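Local coordinates for protein spondin-1 (Homo sapiens, PDB 3COO) that binds heparin through its reelin-N domain and, as a secreted extracellular-matrix glycoprotein, probably takes part in cell adhesion, at residues 25-30 / 79-84; 19-24 / 83-88. One frame throughout, in Å; residues are numbered along the deposited sequence.

Contact 1: 25-30 / 79-84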
loop_
_atom_site.group_PDB
_atom_site.type_symbol
_atom_site.label_atom_id
_atom_site.label_comp_id
_atom_site.label_asym_id
_atom_site.label_seq_id
_atom_site.Cartn_x
_atom_site.Cartn_y
_atom_site.Cartn_z
ATOM N N ILE A 25 -6.872 -1.055 -16.723
ATOM C CA ILE A 25 -6.080 -2.260 -16.442
ATOM C C ILE A 25 -5.182 -2.450 -17.668
ATOM O O ILE A 25 -5.678 -2.725 -18.754
ATOM C CB ILE A 25 -6.992 -3.519 -16.249
ATOM C CG1 ILE A 25 -7.865 -3.415 -14.978
ATOM C CG2 ILE A 25 -6.175 -4.836 -16.207
ATOM C CD1 ILE A 25 -7.120 -3.339 -13.675
ATOM N N LEU A 26 -3.873 -2.295 -17.496
ATOM C CA LEU A 26 -2.945 -2.236 -18.650
ATOM C C LEU A 26 -1.730 -3.100 -18.378
ATOM O O LEU A 26 -1.513 -3.464 -17.221
ATOM C CB LEU A 26 -2.505 -0.787 -18.900
ATOM C CG LEU A 26 -3.565 0.274 -19.237
ATOM C CD1 LEU A 26 -2.916 1.625 -19.472
ATOM C CD2 LEU A 26 -4.368 -0.164 -20.464
ATOM N N ARG A 27 -0.953 -3.438 -19.424
ATOM C CA ARG A 27 0.308 -4.179 -19.248
ATOM C C ARG A 27 1.420 -3.174 -19.203
ATOM O O ARG A 27 1.488 -2.315 -20.071
ATOM C CB ARG A 27 0.626 -5.093 -20.428
ATOM C CG ARG A 27 -0.086 -6.365 -20.507
ATOM C CD ARG A 27 0.081 -6.900 -21.931
ATOM N NE ARG A 27 1.286 -7.702 -22.078
ATOM C CZ ARG A 27 1.552 -8.473 -23.130
ATOM N NH1 ARG A 27 2.675 -9.170 -23.146
ATOM N NH2 ARG A 27 0.723 -8.516 -24.181
ATOM N N ALA A 28 2.323 -3.304 -18.241
ATOM C CA ALA A 28 3.546 -2.518 -18.251
ATOM C C ALA A 28 4.399 -2.844 -19.488
ATOM O O ALA A 28 4.550 -4.019 -19.851
ATOM C CB ALA A 28 4.313 -2.758 -16.940
ATOM N N GLN A 29 4.881 -1.797 -20.181
ATOM C CA GLN A 29 5.851 -1.921 -21.281
ATOM C C GLN A 29 7.214 -1.407 -20.752
ATOM O O GLN A 29 7.260 -0.450 -19.969
ATOM C CB GLN A 29 5.439 -1.103 -22.544
ATOM C CG GLN A 29 3.930 -1.073 -22.869
ATOM C CD GLN A 29 3.611 -0.675 -24.311
ATOM O OE1 GLN A 29 4.373 0.051 -24.951
ATOM N NE2 GLN A 29 2.475 -1.151 -24.828
ATOM N N GLY A 30 8.316 -2.030 -21.179
ATOM C CA GLY A 30 9.623 -1.810 -20.526
ATOM C C GLY A 30 9.632 -2.396 -19.111
ATOM O O GLY A 30 8.582 -2.830 -18.606
ATOM N N ASN A 79 -1.230 -13.077 -23.785
ATOM C CA ASN A 79 -1.017 -12.125 -24.898
ATOM C C ASN A 79 -2.130 -11.076 -25.112
ATOM O O ASN A 79 -2.232 -10.465 -26.188
ATOM C CB ASN A 79 -0.777 -12.867 -26.217
ATOM C CG ASN A 79 0.528 -13.641 -26.242
ATOM O OD1 ASN A 79 0.578 -14.766 -26.740
ATOM N ND2 ASN A 79 1.590 -13.039 -25.727
ATOM N N ARG A 80 -2.969 -10.890 -24.107
ATOM C CA ARG A 80 -4.006 -9.861 -24.110
ATOM C C ARG A 80 -3.625 -8.720 -23.171
ATOM O O ARG A 80 -2.904 -8.938 -22.231
ATOM C CB ARG A 80 -5.337 -10.450 -23.679
ATOM C CG ARG A 80 -5.879 -11.451 -24.677
ATOM C CD ARG A 80 -6.163 -10.806 -26.032
ATOM N NE ARG A 80 -6.947 -11.757 -26.805
ATOM C CZ ARG A 80 -8.272 -11.859 -26.763
ATOM N NH1 ARG A 80 -8.996 -11.018 -26.028
ATOM N NH2 ARG A 80 -8.871 -12.810 -27.473
ATOM N N GLU A 81 -4.106 -7.507 -23.447
ATOM C CA GLU A 81 -3.722 -6.329 -22.656
ATOM C C GLU A 81 -4.393 -6.254 -21.295
ATOM O O GLU A 81 -3.759 -5.876 -20.307
ATOM C CB GLU A 81 -4.008 -5.039 -23.430
ATOM C CG GLU A 81 -3.587 -3.794 -22.652
ATOM C CD GLU A 81 -2.107 -3.495 -22.846
ATOM O OE1 GLU A 81 -1.495 -4.065 -23.826
ATOM O OE2 GLU A 81 -1.580 -2.647 -22.072
ATOM N N GLY A 82 -5.677 -6.587 -21.242
ATOM C CA GLY A 82 -6.404 -6.626 -19.977
ATOM C C GLY A 82 -7.432 -5.503 -19.901
ATOM O O GLY A 82 -8.260 -5.484 -18.993
ATOM N N ASP A 83 -7.401 -4.585 -20.868
ATOM C CA ASP A 83 -8.204 -3.362 -20.797
ATOM C C ASP A 83 -9.579 -3.469 -21.443
ATOM O O ASP A 83 -10.228 -2.433 -21.693
ATOM C CB ASP A 83 -7.435 -2.148 -21.360
ATOM C CG ASP A 83 -7.143 -2.281 -22.830
ATOM O OD1 ASP A 83 -7.081 -3.431 -23.318
ATOM O OD2 ASP A 83 -7.005 -1.248 -23.493
ATOM N N LYS A 84 -9.956 -4.698 -21.778
ATOM C CA LYS A 84 -11.289 -5.087 -22.231
ATOM C C LYS A 84 -11.678 -6.321 -21.425
ATOM O O LYS A 84 -10.859 -7.227 -21.213
ATOM C CB LYS A 84 -11.308 -5.447 -23.749
ATOM C CG LYS A 84 -10.621 -4.399 -24.641
ATOM C CD LYS A 84 -11.599 -3.599 -25.528
ATOM C CE LYS A 84 -11.184 -2.118 -25.639
ATOM N NZ LYS A 84 -12.256 -1.275 -26.250
HETATM O O HOH W 1 -2.632 -6.298 -17.807
HETATM O O HOH W 2 -1.249 -6.749 -24.838
#

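Contact 2: 19-24 / 83-88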
loop_
_atom_site.group_PDB
_atom_site.type_symbol
_atom_site.label_atom_id
_atom_site.label_comp_id
_atom_site.label_asym_id
_atom_site.label_seq_id
_atom_site.Cartn_x
_atom_site.Cartn_y
_atom_site.Cartn_z
ATOM N N GLU A 19 -14.898 4.815 -22.596
ATOM C CA GLU A 19 -14.666 4.596 -21.147
ATOM C C GLU A 19 -15.128 3.245 -20.589
ATOM O O GLU A 19 -15.655 3.190 -19.473
ATOM C CB GLU A 19 -15.441 5.665 -20.368
ATOM C CG GLU A 19 -16.880 5.875 -20.928
ATOM C CD GLU A 19 -17.648 6.986 -20.240
ATOM O OE1 GLU A 19 -18.003 6.800 -19.051
ATOM O OE2 GLU A 19 -17.899 8.033 -20.888
ATOM N N GLY A 20 -14.920 2.157 -21.322
ATOM C CA GLY A 20 -15.449 0.858 -20.907
ATOM C C GLY A 20 -14.948 0.291 -19.580
ATOM O O GLY A 20 -14.043 0.840 -18.940
ATOM N N TYR A 21 -15.554 -0.811 -19.160
ATOM C CA TYR A 21 -15.029 -1.578 -18.052
ATOM C C TYR A 21 -13.588 -1.997 -18.347
ATOM O O TYR A 21 -13.270 -2.371 -19.493
ATOM C CB TYR A 21 -15.879 -2.843 -17.814
ATOM C CG TYR A 21 -17.193 -2.610 -17.081
ATOM C CD1 TYR A 21 -17.278 -1.703 -16.019
ATOM C CD2 TYR A 21 -18.344 -3.325 -17.432
ATOM C CE1 TYR A 21 -18.486 -1.479 -15.342
ATOM C CE2 TYR A 21 -19.559 -3.121 -16.751
ATOM C CZ TYR A 21 -19.618 -2.196 -15.711
ATOM O OH TYR A 21 -20.805 -1.991 -15.033
ATOM N N CYS A 22 -12.731 -1.924 -17.318
ATOM C CA CYS A 22 -11.330 -2.370 -17.383
ATOM C C CYS A 22 -10.396 -1.446 -18.174
ATOM O O CYS A 22 -9.228 -1.758 -18.357
ATOM C CB CYS A 22 -11.246 -3.843 -17.864
ATOM S SG CYS A 22 -12.354 -4.926 -16.882
ATOM N N SER A 23 -10.884 -0.261 -18.561
ATOM C CA SER A 23 -10.070 0.684 -19.328
ATOM C C SER A 23 -8.797 1.057 -18.568
ATOM O O SER A 23 -7.824 1.480 -19.158
ATOM C CB SER A 23 -10.882 1.920 -19.680
ATOM O OG SER A 23 -11.118 2.665 -18.487
ATOM N N ARG A 24 -8.782 0.849 -17.254
ATOM C CA ARG A 24 -7.629 1.243 -16.434
ATOM C C ARG A 24 -6.719 0.070 -16.050
ATOM O O ARG A 24 -5.844 0.217 -15.207
ATOM C CB ARG A 24 -8.101 1.983 -15.170
ATOM C CG ARG A 24 -8.794 3.305 -15.496
ATOM C CD ARG A 24 -9.318 3.849 -14.197
ATOM N NE ARG A 24 -10.224 4.981 -14.363
ATOM C CZ ARG A 24 -10.777 5.618 -13.330
ATOM N NH1 ARG A 24 -10.493 5.241 -12.082
ATOM N NH2 ARG A 24 -11.600 6.630 -13.544
ATOM N N ASP A 83 -7.401 -4.585 -20.868
ATOM C CA ASP A 83 -8.204 -3.362 -20.797
ATOM C C ASP A 83 -9.579 -3.469 -21.443
ATOM O O ASP A 83 -10.228 -2.433 -21.693
ATOM C CB ASP A 83 -7.435 -2.148 -21.360
ATOM C CG ASP A 83 -7.143 -2.281 -22.830
ATOM O OD1 ASP A 83 -7.081 -3.431 -23.318
ATOM O OD2 ASP A 83 -7.005 -1.248 -23.493
ATOM N N LYS A 84 -9.956 -4.698 -21.778
ATOM C CA LYS A 84 -11.289 -5.087 -22.231
ATOM C C LYS A 84 -11.678 -6.321 -21.425
ATOM O O LYS A 84 -10.859 -7.227 -21.213
ATOM C CB LYS A 84 -11.308 -5.447 -23.749
ATOM C CG LYS A 84 -10.621 -4.399 -24.641
ATOM C CD LYS A 84 -11.599 -3.599 -25.528
ATOM C CE LYS A 84 -11.184 -2.118 -25.639
ATOM N NZ LYS A 84 -12.256 -1.275 -26.250
ATOM N N GLU A 85 -12.937 -6.363 -21.005
ATOM C CA GLU A 85 -13.478 -7.468 -20.210
ATOM C C GLU A 85 -13.239 -8.807 -20.911
ATOM O O GLU A 85 -12.903 -9.804 -20.270
ATOM C CB GLU A 85 -14.975 -7.229 -20.005
ATOM C CG GLU A 85 -15.662 -8.086 -18.953
ATOM C CD GLU A 85 -16.460 -7.207 -17.976
ATOM O OE1 GLU A 85 -17.375 -6.460 -18.423
ATOM O OE2 GLU A 85 -16.136 -7.226 -16.764
ATOM N N GLU A 86 -13.377 -8.809 -22.243
ATOM C CA GLU A 86 -13.177 -10.029 -23.024
ATOM C C GLU A 86 -11.750 -10.596 -22.950
ATOM O O GLU A 86 -11.523 -11.767 -23.247
ATOM C CB GLU A 86 -13.612 -9.799 -24.465
ATOM C CG GLU A 86 -15.072 -9.362 -24.544
ATOM C CD GLU A 86 -15.271 -7.842 -24.714
ATOM O OE1 GLU A 86 -16.000 -7.492 -25.675
ATOM O OE2 GLU A 86 -14.734 -7.002 -23.921
ATOM N N ASP A 87 -10.804 -9.767 -22.516
ATOM C CA ASP A 87 -9.426 -10.208 -22.287
ATOM C C ASP A 87 -9.277 -11.129 -21.079
ATOM O O ASP A 87 -8.238 -11.791 -20.953
ATOM C CB ASP A 87 -8.483 -9.003 -22.091
ATOM C CG ASP A 87 -8.240 -8.215 -23.363
ATOM O OD1 ASP A 87 -8.574 -8.694 -24.451
ATOM O OD2 ASP A 87 -7.682 -7.120 -23.259
ATOM N N HIS A 88 -10.283 -11.154 -20.181
ATOM C CA HIS A 88 -10.120 -11.759 -18.894
ATOM C C HIS A 88 -10.633 -13.207 -18.938
ATOM O O HIS A 88 -11.447 -13.555 -19.818
ATOM C CB HIS A 88 -10.826 -10.922 -17.783
ATOM C CG HIS A 88 -10.180 -9.586 -17.531
ATOM N ND1 HIS A 88 -9.688 -9.222 -16.299
ATOM C CD2 HIS A 88 -9.929 -8.538 -18.358
ATOM C CE1 HIS A 88 -9.159 -8.015 -16.375
ATOM N NE2 HIS A 88 -9.286 -7.576 -17.613
HETATM O O HOH W 3 -14.603 -3.927 -21.443
HETATM O O HOH W 4 -12.526 -1.005 -21.918
#

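Contact 1: 25-30 / 79-84
Arg-27 and Glu-81 carry this contact, in which the short strand 25-27 of the Reeler domain, a beta-sandwich of the E-set clan, lies against the loop that follows strand 72-77. The strand pairs in parallel with 147-149, where Leu-26 bonds through its backbone to Ile-147 and Phe-149; toward the loop it relies instead on a side chain. The backbone N of Arg-27 gives its hydrogen to Glu-81 OE2 at 2.8 Å and nearly straight, 174° at the hydrogen, although the acceptor is met from above the carboxylate plane, 57° out of it. Glu-81 gets there because CG stands anti to the backbone N (chi1 -179°) and the chain then bends at chi2, which brings the carboxylate up to the strand's backbone. Were Glu-81 replaced by an alanine, the Arg-27 amide would probably lose this acceptor, and the water on Arg-27 NH2 its carboxylate mate.

The tight end is the buried one. Ile-25 CG2 lies 3.5 Å from Gly-82 O, and a CB on Gly-82 would come close to that methyl and, at these backbone angles, probably collide with the Glu-81 carbonyl, which favours glycine. Next to it, Asp-83 CB sits 3.2 Å from Ile-25 O, while Leu-26 CD2 rests on the same CB. Over the middle of the contact a water bridges the two backbones, giving a hydrogen to Glu-81 O at 2.8 Å and, weakly, one to Leu-26 O.

The other end is looser and wetter. The aliphatic part of Arg-27 passes the loop carbonyls, CD at 3.6 Å from Arg-80 O, and its guanidinium is held through NE by a salt bridge to Asp-151. The same water that donates to Glu-81 OE1 accepts from Arg-27 NH2 at 2.7 Å, at the guanidinium edge and in its plane.

Contact 2: 19-24 / 83-88
This is a water-mediated contact at the surface, between the loop leading into strand 25-27 and the turn at 83-88, beyond strand 72-77. Tyr-21 O is its polar centre: one water donates to it at 2.8 Å and accepts from the backbone N of Glu-85, while a second donates both to Tyr-21 O and to Asp-83 O. Directly between the segments the backbones meet in a CA-H...O contact, Asp-83 CA lying 3.1 Å from Cys-22 O.

A type II beta turn from Gly-20 to Ser-23, closed by a weak bond from Ser-23 N to Gly-20 O, sets Cys-22 against Asp-83 and His-88, which flank the short 3-10 segment 85-87. Cys-22 is bound to Cys-106 in a disulfide of the Reeler domain, which ties this N-terminal loop to the body of the fold. Its SG approaches the His-88 ring obliquely, 4.6 Å from the centroid and 30° off the normal. The imidazole is placed by its NE2, bonded to Gly-82 O, and by packing on Ile-74 and Leu-76 of strand 72-77.

Farther out, Tyr-21 and Glu-85 run side by side and point the same way, their ring and carboxylate planes 62° apart. With chi1 at -167° the Glu-85 chain leaves extended from its N, then turns at chi2 and brings OE1 obliquely to the ring, 3.4 Å from Tyr-21 CD2.

Both contacts set the N-terminal run 19-30 against the one long loop between strands 72-77 and 91-93, and they share Asp-83 and Lys-84, their centres about 10 Å apart. Contact 1 is partly buried and brings in a true strand, with a direct bond from backbone to carboxylate; contact 2 lies at the surface, joins irregular chain to a turn that holds a 3-10 segment, and replaces direct bonding with waters and a disulfide sulfur near a ring. Within the loop, Arg-80 NH1 of contact 1 makes a salt bridge with Asp-87 OD1 of contact 2, and Gly-82 N is bonded to Asp-87 OD2.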